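Local coordinates for protein putative aldo/keto reductase (PDB 4R9O) that probably acts as an NADP-dependent oxidoreductase of the aldo/keto reductase family, built on a TIM-barrel fold, at residues D140-A145 / T169-R174; L47-V52 / A274-E279; L193-T198 / R290-A295. All coordinates share one frame; numbering follows the deposited sequence.

Contact 1: residues D140-A145 / T169-R174; sequences DDVAEA and TLLQSR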
loop_
_atom_site.group_PDB
_atom_site.type_symbol
_atom_site.label_atom_id
_atom_site.label_comp_id
_atom_site.label_asym_id
_atom_site.label_seq_id
_atom_site.Cartn_x
_atom_site.Cartn_y
_atom_site.Cartn_z
ATOM N N ASP C 140 3.533 30.967 12.441
ATOM C CA ASP C 140 3.735 32.314 12.993
ATOM C C ASP C 140 3.870 33.350 11.884
ATOM O O ASP C 140 3.384 34.470 12.000
ATOM C CB ASP C 140 4.996 32.385 13.863
ATOM C CG ASP C 140 4.820 31.753 15.233
ATOM O OD1 ASP C 140 3.674 31.443 15.628
ATOM O OD2 ASP C 140 5.853 31.584 15.923
ATOM N N ASP C 141 4.576 32.965 10.829
ATOM C CA ASP C 141 4.817 33.837 9.690
ATOM C C ASP C 141 3.538 34.099 8.908
ATOM O O ASP C 141 3.260 35.242 8.525
ATOM C CB ASP C 141 5.870 33.228 8.775
ATOM C CG ASP C 141 7.270 33.357 9.335
ATOM O OD1 ASP C 141 7.467 34.091 10.334
ATOM O OD2 ASP C 141 8.179 32.725 8.757
ATOM N N VAL C 142 2.766 33.040 8.670
ATOM C CA VAL C 142 1.474 33.164 8.007
ATOM C C VAL C 142 0.549 34.047 8.843
ATOM O O VAL C 142 -0.103 34.943 8.310
ATOM C CB VAL C 142 0.820 31.781 7.773
ATOM C CG1 VAL C 142 -0.573 31.924 7.117
ATOM C CG2 VAL C 142 1.742 30.906 6.927
ATOM N N ALA C 143 0.517 33.801 10.153
ATOM C CA ALA C 143 -0.287 34.608 11.065
ATOM C C ALA C 143 0.100 36.085 11.003
ATOM O O ALA C 143 -0.770 36.942 11.011
ATOM C CB ALA C 143 -0.157 34.100 12.500
ATOM N N GLU C 144 1.393 36.388 10.960
ATOM C CA GLU C 144 1.816 37.786 10.835
ATOM C C GLU C 144 1.237 38.393 9.559
ATOM O O GLU C 144 0.671 39.482 9.588
ATOM C CB GLU C 144 3.341 37.920 10.828
ATOM C CG GLU C 144 4.018 37.690 12.177
ATOM C CD GLU C 144 5.529 37.862 12.114
ATOM O OE1 GLU C 144 6.241 37.073 12.772
ATOM O OE2 GLU C 144 6.008 38.789 11.421
ATOM N N ALA C 145 1.363 37.677 8.444
ATOM C CA ALA C 145 0.852 38.176 7.172
ATOM C C ALA C 145 -0.657 38.397 7.249
ATOM O O ALA C 145 -1.152 39.478 6.901
ATOM C CB ALA C 145 1.201 37.218 6.037
ATOM N N THR C 169 -5.059 22.596 12.322
ATOM C CA THR C 169 -4.992 22.965 13.724
ATOM C C THR C 169 -3.744 23.786 14.042
ATOM O O THR C 169 -3.784 24.724 14.836
ATOM C CB THR C 169 -5.031 21.713 14.593
ATOM O OG1 THR C 169 -6.302 21.085 14.398
ATOM C CG2 THR C 169 -4.856 22.070 16.057
ATOM N N LEU C 170 -2.636 23.424 13.416
ATOM C CA LEU C 170 -1.400 24.182 13.551
ATOM C C LEU C 170 -1.614 25.658 13.197
ATOM O O LEU C 170 -1.288 26.548 13.987
ATOM C CB LEU C 170 -0.311 23.578 12.659
ATOM C CG LEU C 170 0.933 24.457 12.444
ATOM C CD1 LEU C 170 1.594 24.814 13.796
ATOM C CD2 LEU C 170 1.921 23.763 11.513
ATOM N N LEU C 171 -2.160 25.915 12.010
ATOM C CA LEU C 171 -2.315 27.295 11.576
ATOM C C LEU C 171 -3.329 27.985 12.464
ATOM O O LEU C 171 -3.102 29.111 12.894
ATOM C CB LEU C 171 -2.728 27.379 10.103
ATOM C CG LEU C 171 -2.818 28.783 9.499
ATOM C CD1 LEU C 171 -1.571 29.629 9.774
ATOM C CD2 LEU C 171 -3.057 28.692 7.998
ATOM N N GLN C 172 -4.429 27.297 12.769
ATOM C CA GLN C 172 -5.495 27.899 13.566
ATOM C C GLN C 172 -4.998 28.367 14.929
ATOM O O GLN C 172 -5.435 29.412 15.428
ATOM C CB GLN C 172 -6.657 26.916 13.761
ATOM C CG GLN C 172 -7.824 27.496 14.562
ATOM C CD GLN C 172 -8.502 28.678 13.850
ATOM O OE1 GLN C 172 -9.385 28.488 13.019
ATOM N NE2 GLN C 172 -8.100 29.895 14.196
ATOM N N SER C 173 -4.081 27.598 15.526
ATOM C CA SER C 173 -3.562 27.920 16.860
ATOM C C SER C 173 -2.955 29.319 16.924
ATOM O O SER C 173 -2.958 29.945 17.979
ATOM C CB SER C 173 -2.519 26.885 17.314
ATOM O OG SER C 173 -1.362 26.882 16.492
ATOM N N ARG C 174 -2.475 29.821 15.791
ATOM C CA ARG C 174 -1.789 31.104 15.763
ATOM C C ARG C 174 -2.727 32.282 15.497
ATOM O O ARG C 174 -2.326 33.433 15.639
ATOM C CB ARG C 174 -0.688 31.092 14.707
ATOM C CG ARG C 174 0.285 29.899 14.798
ATOM C CD ARG C 174 0.904 29.814 16.168
ATOM N NE ARG C 174 2.153 29.054 16.186
ATOM C CZ ARG C 174 2.358 27.967 16.924
ATOM N NH1 ARG C 174 1.390 27.500 17.702
ATOM N NH2 ARG C 174 3.533 27.355 16.893
HETATM O O HOH W 1 4.863 28.594 14.364
#
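Two torsions bring Asp-140 and Arg-174 together. In Asp-140, CG lies beside the backbone N, anti to the carbonyl carbon. The Arg-174 chain bends at its second torsion (chi2 -55°), which carries NE across to the carboxylate. Asp-140 OD1 and Arg-174 NE form a salt bridge at 2.9 Å. Its hydrogen bond is weak, because the N-H...O angle is only 123°. The carboxylate and guanidinium planes are 38° apart, so the groups do not pair flat. A water accepts from Arg-174 NH2 at 3.1 Å and, weakly, from Asp-140 N.

The rest of the contact is apolar. Ala-143 CB meets Arg-174 CB at 3.8 Å. Val-142 CG1 packs on Leu-171 CD1 at 3.7 Å, with the two side chains crossing at about a right angle. This joins helices 139-151 and 165-173, which follow successive parallel strands of the barrel.

The polar ends also serve a subunit interface. Arg-174 NH2 and NH1 donate to the carbonyls of Gln-203 and Gln-204 of the second subunit. Asp-140 OD2 forms a salt bridge with Arg-206 of that subunit. The Asp-140 carboxylate thus pairs with both arginines, probably offsets their like charges and links the helix pair to that subunit.

Contact 2: residues L47-V52 / A274-E279; sequences LGVTTV and AALEAE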
loop_
_atom_site.group_PDB
_atom_site.type_symbol
_atom_site.label_atom_id
_atom_site.label_comp_id
_atom_site.label_asym_id
_atom_site.label_seq_id
_atom_site.Cartn_x
_atom_site.Cartn_y
_atom_site.Cartn_z
ATOM N N LEU C 47 -28.667 34.271 -11.035
ATOM C CA LEU C 47 -29.094 32.976 -10.524
ATOM C C LEU C 47 -28.791 32.829 -9.032
ATOM O O LEU C 47 -29.197 31.848 -8.411
ATOM C CB LEU C 47 -28.427 31.844 -11.308
ATOM C CG LEU C 47 -28.625 31.881 -12.826
ATOM C CD1 LEU C 47 -27.984 30.670 -13.495
ATOM C CD2 LEU C 47 -30.103 31.996 -13.185
ATOM N N GLY C 48 -28.080 33.801 -8.462
ATOM C CA GLY C 48 -27.774 33.780 -7.039
ATOM C C GLY C 48 -26.366 33.323 -6.695
ATOM O O GLY C 48 -26.023 33.172 -5.523
ATOM N N VAL C 49 -25.542 33.100 -7.714
ATOM C CA VAL C 49 -24.151 32.717 -7.488
ATOM C C VAL C 49 -23.289 33.966 -7.299
ATOM O O VAL C 49 -22.907 34.618 -8.272
ATOM C CB VAL C 49 -23.597 31.876 -8.652
ATOM C CG1 VAL C 49 -22.149 31.461 -8.367
ATOM C CG2 VAL C 49 -24.484 30.661 -8.897
ATOM N N THR C 50 -22.993 34.301 -6.046
ATOM C CA THR C 50 -22.261 35.524 -5.741
ATOM C C THR C 50 -20.792 35.299 -5.370
ATOM O O THR C 50 -19.968 36.207 -5.494
ATOM C CB THR C 50 -22.945 36.292 -4.594
ATOM O OG1 THR C 50 -22.953 35.482 -3.413
ATOM C CG2 THR C 50 -24.386 36.662 -4.981
ATOM N N THR C 51 -20.461 34.100 -4.901
ATOM C CA THR C 51 -19.096 33.815 -4.482
ATOM C C THR C 51 -18.261 33.264 -5.635
ATOM O O THR C 51 -18.692 32.351 -6.343
ATOM C CB THR C 51 -19.051 32.802 -3.319
ATOM O OG1 THR C 51 -19.997 33.173 -2.309
ATOM C CG2 THR C 51 -17.651 32.777 -2.720
ATOM N N VAL C 52 -17.069 33.823 -5.828
ATOM C CA VAL C 52 -16.219 33.424 -6.946
ATOM C C VAL C 52 -14.823 33.040 -6.449
ATOM O O VAL C 52 -14.282 33.629 -5.505
ATOM C CB VAL C 52 -16.106 34.536 -8.019
ATOM C CG1 VAL C 52 -17.496 34.876 -8.606
ATOM C CG2 VAL C 52 -15.462 35.776 -7.444
ATOM N N ALA C 274 -27.869 24.215 -14.758
ATOM C CA ALA C 274 -28.127 22.798 -14.533
ATOM C C ALA C 274 -27.463 22.303 -13.258
ATOM O O ALA C 274 -27.788 21.238 -12.761
ATOM C CB ALA C 274 -27.657 21.974 -15.725
ATOM N N ALA C 275 -26.517 23.067 -12.733
ATOM C CA ALA C 275 -25.885 22.697 -11.478
ATOM C C ALA C 275 -26.783 23.083 -10.309
ATOM O O ALA C 275 -26.957 22.322 -9.364
ATOM C CB ALA C 275 -24.523 23.363 -11.351
ATOM N N LEU C 276 -27.363 24.273 -10.393
ATOM C CA LEU C 276 -28.116 24.844 -9.286
ATOM C C LEU C 276 -29.393 24.075 -8.984
ATOM O O LEU C 276 -29.924 24.157 -7.881
ATOM C CB LEU C 276 -28.441 26.307 -9.582
ATOM C CG LEU C 276 -27.218 27.114 -10.025
ATOM C CD1 LEU C 276 -27.576 28.568 -10.282
ATOM C CD2 LEU C 276 -26.085 26.993 -9.000
ATOM N N GLU C 277 -29.879 23.321 -9.965
ATOM C CA GLU C 277 -31.085 22.522 -9.793
ATOM C C GLU C 277 -30.886 21.359 -8.811
ATOM O O GLU C 277 -31.857 20.737 -8.375
ATOM C CB GLU C 277 -31.561 21.993 -11.150
ATOM C CG GLU C 277 -32.002 23.094 -12.112
ATOM C CD GLU C 277 -32.513 22.561 -13.439
ATOM O OE1 GLU C 277 -32.938 23.380 -14.284
ATOM O OE2 GLU C 277 -32.487 21.328 -13.642
ATOM N N ALA C 278 -29.634 21.070 -8.456
ATOM C CA ALA C 278 -29.352 20.000 -7.502
ATOM C C ALA C 278 -29.895 20.312 -6.107
ATOM O O ALA C 278 -30.207 19.396 -5.350
ATOM C CB ALA C 278 -27.858 19.722 -7.438
ATOM N N GLU C 279 -30.015 21.596 -5.776
ATOM C CA GLU C 279 -30.563 22.025 -4.485
ATOM C C GLU C 279 -31.958 21.456 -4.195
ATOM O O GLU C 279 -32.348 21.339 -3.031
ATOM C CB GLU C 279 -30.624 23.559 -4.400
ATOM C CG GLU C 279 -29.287 24.244 -4.096
ATOM C CD GLU C 279 -29.427 25.478 -3.196
ATOM O OE1 GLU C 279 -29.957 25.349 -2.067
ATOM O OE2 GLU C 279 -28.999 26.576 -3.613
#
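Leu-276 packs on Leu-47 and Val-49 in the TIM barrel, where the loop entering strand 51-53 meets the end of helix 269-276. The pairing of strands 16-23 and 261-264 lies next to it. Leu-276 CD1 does most of the touching. It comes to 3.5 Å from Leu-47 CB and 3.9 Å from Leu-47 CD1, so it rests against the base of that side chain. The two leucines cross at about a right angle. Both CD1 and CD2 of Leu-276 lie 4.0 Å from Val-49 CG2. Val-49 holds CG2 beside its backbone N, with CG1 anti to that N (chi1 -179°). No hydrogen bond crosses the contact.

The next shell is also largely apolar: Val-5 touches both Val-49 and Leu-276, Phe-20 and Ile-264 lie against Leu-276, and Met-22 lies against Val-49. The contact joins the loop before strand 51-53 to the end of the helix that follows strand 261-264. Strand 16-23, which carries Phe-20 and Met-22, lies between those two strands in the sheet.

Backbone turns and polar bonds place the segments. Gly-48 ends the preceding helix in a Schellman motif, with a positive phi of 101°. The chain then turns from Leu-47 through Val-49 into strand 51-53. On the other segment, a weakly bonded helical end passes into a 3-10 turn. Glu-279 lies in that turn; its OE1 forms a salt bridge with Arg-19, while its OE2 is hydrogen-bonded to Gln-6 N. Within the turn, Ala-278 N donates to Ala-275 O at 3.1 Å.

Contact 3: residues L193-T198 / R290-A295; sequences LLLDGT and RIRKAA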
loop_
_atom_site.group_PDB
_atom_site.type_symbol
_atom_site.label_atom_id
_atom_site.label_comp_id
_atom_site.label_asym_id
_atom_site.label_seq_id
_atom_site.Cartn_x
_atom_site.Cartn_y
_atom_site.Cartn_z
ATOM N N LEU C 193 -11.587 11.701 1.760
ATOM C CA LEU C 193 -11.782 12.692 2.819
ATOM C C LEU C 193 -13.064 12.427 3.627
ATOM O O LEU C 193 -13.275 13.012 4.697
ATOM C CB LEU C 193 -11.804 14.100 2.227
ATOM C CG LEU C 193 -10.479 14.480 1.549
ATOM C CD1 LEU C 193 -10.522 15.926 1.079
ATOM C CD2 LEU C 193 -9.276 14.240 2.474
ATOM N N LEU C 194 -13.912 11.550 3.103
ATOM C CA LEU C 194 -15.150 11.186 3.783
ATOM C C LEU C 194 -14.870 10.486 5.102
ATOM O O LEU C 194 -15.637 10.612 6.062
ATOM C CB LEU C 194 -16.003 10.279 2.901
ATOM C CG LEU C 194 -16.966 10.967 1.922
ATOM C CD1 LEU C 194 -16.216 11.781 0.878
ATOM C CD2 LEU C 194 -17.849 9.929 1.268
ATOM N N LEU C 195 -13.763 9.751 5.143
ATOM C CA LEU C 195 -13.477 8.907 6.292
ATOM C C LEU C 195 -12.096 9.141 6.916
ATOM O O LEU C 195 -11.774 8.531 7.939
ATOM C CB LEU C 195 -13.628 7.437 5.891
ATOM C CG LEU C 195 -15.024 7.046 5.376
ATOM C CD1 LEU C 195 -15.061 5.595 4.933
ATOM C CD2 LEU C 195 -16.099 7.301 6.426
ATOM N N ASP C 196 -11.282 10.025 6.339
ATOM C CA ASP C 196 -9.924 10.190 6.874
ATOM C C ASP C 196 -9.794 11.267 7.959
ATOM O O ASP C 196 -8.700 11.508 8.462
ATOM C CB ASP C 196 -8.912 10.461 5.746
ATOM C CG ASP C 196 -8.901 11.915 5.268
ATOM O OD1 ASP C 196 -9.753 12.732 5.685
ATOM O OD2 ASP C 196 -7.970 12.257 4.502
ATOM N N GLY C 197 -10.891 11.930 8.306
ATOM C CA GLY C 197 -10.858 12.896 9.395
ATOM C C GLY C 197 -10.934 14.337 8.945
ATOM O O GLY C 197 -11.181 15.243 9.740
ATOM N N THR C 198 -10.708 14.565 7.663
ATOM C CA THR C 198 -10.758 15.926 7.145
ATOM C C THR C 198 -12.151 16.514 7.306
ATOM O O THR C 198 -12.309 17.601 7.863
ATOM C CB THR C 198 -10.353 15.976 5.684
ATOM O OG1 THR C 198 -8.976 15.582 5.576
ATOM C CG2 THR C 198 -10.541 17.398 5.128
ATOM N N ARG C 290 -25.682 3.723 -3.299
ATOM C CA ARG C 290 -25.579 3.103 -4.616
ATOM C C ARG C 290 -24.572 3.842 -5.486
ATOM O O ARG C 290 -23.775 3.224 -6.191
ATOM C CB ARG C 290 -26.933 3.080 -5.322
ATOM C CG ARG C 290 -27.540 1.711 -5.467
ATOM C CD ARG C 290 -28.592 1.724 -6.572
ATOM N NE ARG C 290 -29.703 2.615 -6.248
ATOM C CZ ARG C 290 -30.616 3.029 -7.123
ATOM N NH1 ARG C 290 -31.591 3.836 -6.727
ATOM N NH2 ARG C 290 -30.556 2.636 -8.390
ATOM N N ILE C 291 -24.633 5.169 -5.450
ATOM C CA ILE C 291 -23.638 6.008 -6.109
ATOM C C ILE C 291 -22.223 5.742 -5.604
ATOM O O ILE C 291 -21.309 5.510 -6.393
ATOM C CB ILE C 291 -23.937 7.490 -5.912
ATOM C CG1 ILE C 291 -25.216 7.839 -6.641
ATOM C CG2 ILE C 291 -22.814 8.337 -6.506
ATOM C CD1 ILE C 291 -25.087 7.491 -8.065
ATOM N N ARG C 292 -22.051 5.796 -4.289
ATOM C CA ARG C 292 -20.748 5.543 -3.678
ATOM C C ARG C 292 -20.144 4.242 -4.197
ATOM O O ARG C 292 -18.982 4.207 -4.610
ATOM C CB ARG C 292 -20.867 5.495 -2.152
ATOM C CG ARG C 292 -19.586 5.043 -1.445
ATOM C CD ARG C 292 -19.827 4.803 0.033
ATOM N NE ARG C 292 -18.667 4.204 0.696
ATOM C CZ ARG C 292 -17.755 4.891 1.383
ATOM N NH1 ARG C 292 -17.863 6.209 1.502
ATOM N NH2 ARG C 292 -16.728 4.265 1.952
ATOM N N LYS C 293 -20.957 3.189 -4.190
ATOM C CA LYS C 293 -20.515 1.845 -4.530
ATOM C C LYS C 293 -20.244 1.680 -6.025
ATOM O O LYS C 293 -19.305 0.995 -6.422
ATOM C CB LYS C 293 -21.557 0.828 -4.056
ATOM C CG LYS C 293 -21.703 0.810 -2.534
ATOM C CD LYS C 293 -22.774 -0.162 -2.058
ATOM C CE LYS C 293 -22.814 -0.217 -0.527
ATOM N NZ LYS C 293 -23.803 -1.198 -0.022
ATOM N N ALA C 294 -21.064 2.308 -6.853
ATOM C CA ALA C 294 -20.822 2.292 -8.291
ATOM C C ALA C 294 -19.449 2.902 -8.601
ATOM O O ALA C 294 -18.733 2.427 -9.487
ATOM C CB ALA C 294 -21.920 3.031 -9.022
ATOM N N ALA C 295 -19.078 3.924 -7.835
ATOM C CA ALA C 295 -17.805 4.620 -8.014
ATOM C C ALA C 295 -16.596 3.852 -7.477
ATOM O O ALA C 295 -15.500 3.984 -8.013
ATOM C CB ALA C 295 -17.868 5.972 -7.360
#
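Arg-292 reaches from helix 285-296 to Leu-194 and Leu-195. The contact joins the loop after barrel strand 182-185 to this helix near the C-terminus, which follows the last barrel strand 261-264 and helix 269-276. Arg-292 CB points toward the loop. CG stands opposite the backbone N (chi1 172°), and the chain runs extended through CD to NE. This part spans the distance and makes no close approach to the leucines. At NE the guanidinium turns across the line of the chain (chi4 97°), which sends its two terminal nitrogens to different leucines. NH1 meets Leu-194 CD2 at 3.7 Å. That methyl lies at the edge of the guanidinium, in its plane. NH2 meets Leu-195 CD1, also at 3.7 Å, from an oblique direction.

The loop has its own order. Asp-196 OD1 accepts from Thr-198 N at 2.9 Å, with an N-H...O angle of 163°, forming an Asx turn. Thr-198 OG1 donates to the same oxygen at 3.0 Å, from the same face of the carboxylate. Gly-197 is the N-cap of helix 198-205.

Trp-252 of helix 245-254 packs against both Leu-194 and Ile-291 and so bridges the two segments. Gln-191 NE2 makes a weak hydrogen bond to Arg-292 O. Pro-135 of the third subunit touches both Leu-195 and Arg-292, which places the pair at a subunit interface.

No hydrogen bond or salt bridge joins the two segments. The arginine tip meets methyl groups here, so its link to the loop rests on van der Waals packing rather than on charge.

Overall arrangement
All three contacts lie in the helices and loops around the strands of one TIM barrel. Contacts 1 and 2 sit on opposite sides of the chain's centre, with their own centres 33 Å apart. Contact 3 is 31 Å from contact 1 and 24 Å from contact 2, centre to centre. None touches another. Along the chain, contact 1 is local and nested inside the long loop closed by contact 2. Contact 3 opens after contact 1 has closed, and it crosses contact 2. Helices 269-276 and 285-296 are consecutive. Contact 2 joins distant parts of the chain, next to the pairing of strands 16-23 and 261-264 that closes the barrel. Contacts 1 and 3 lie where different neighbouring subunits pack.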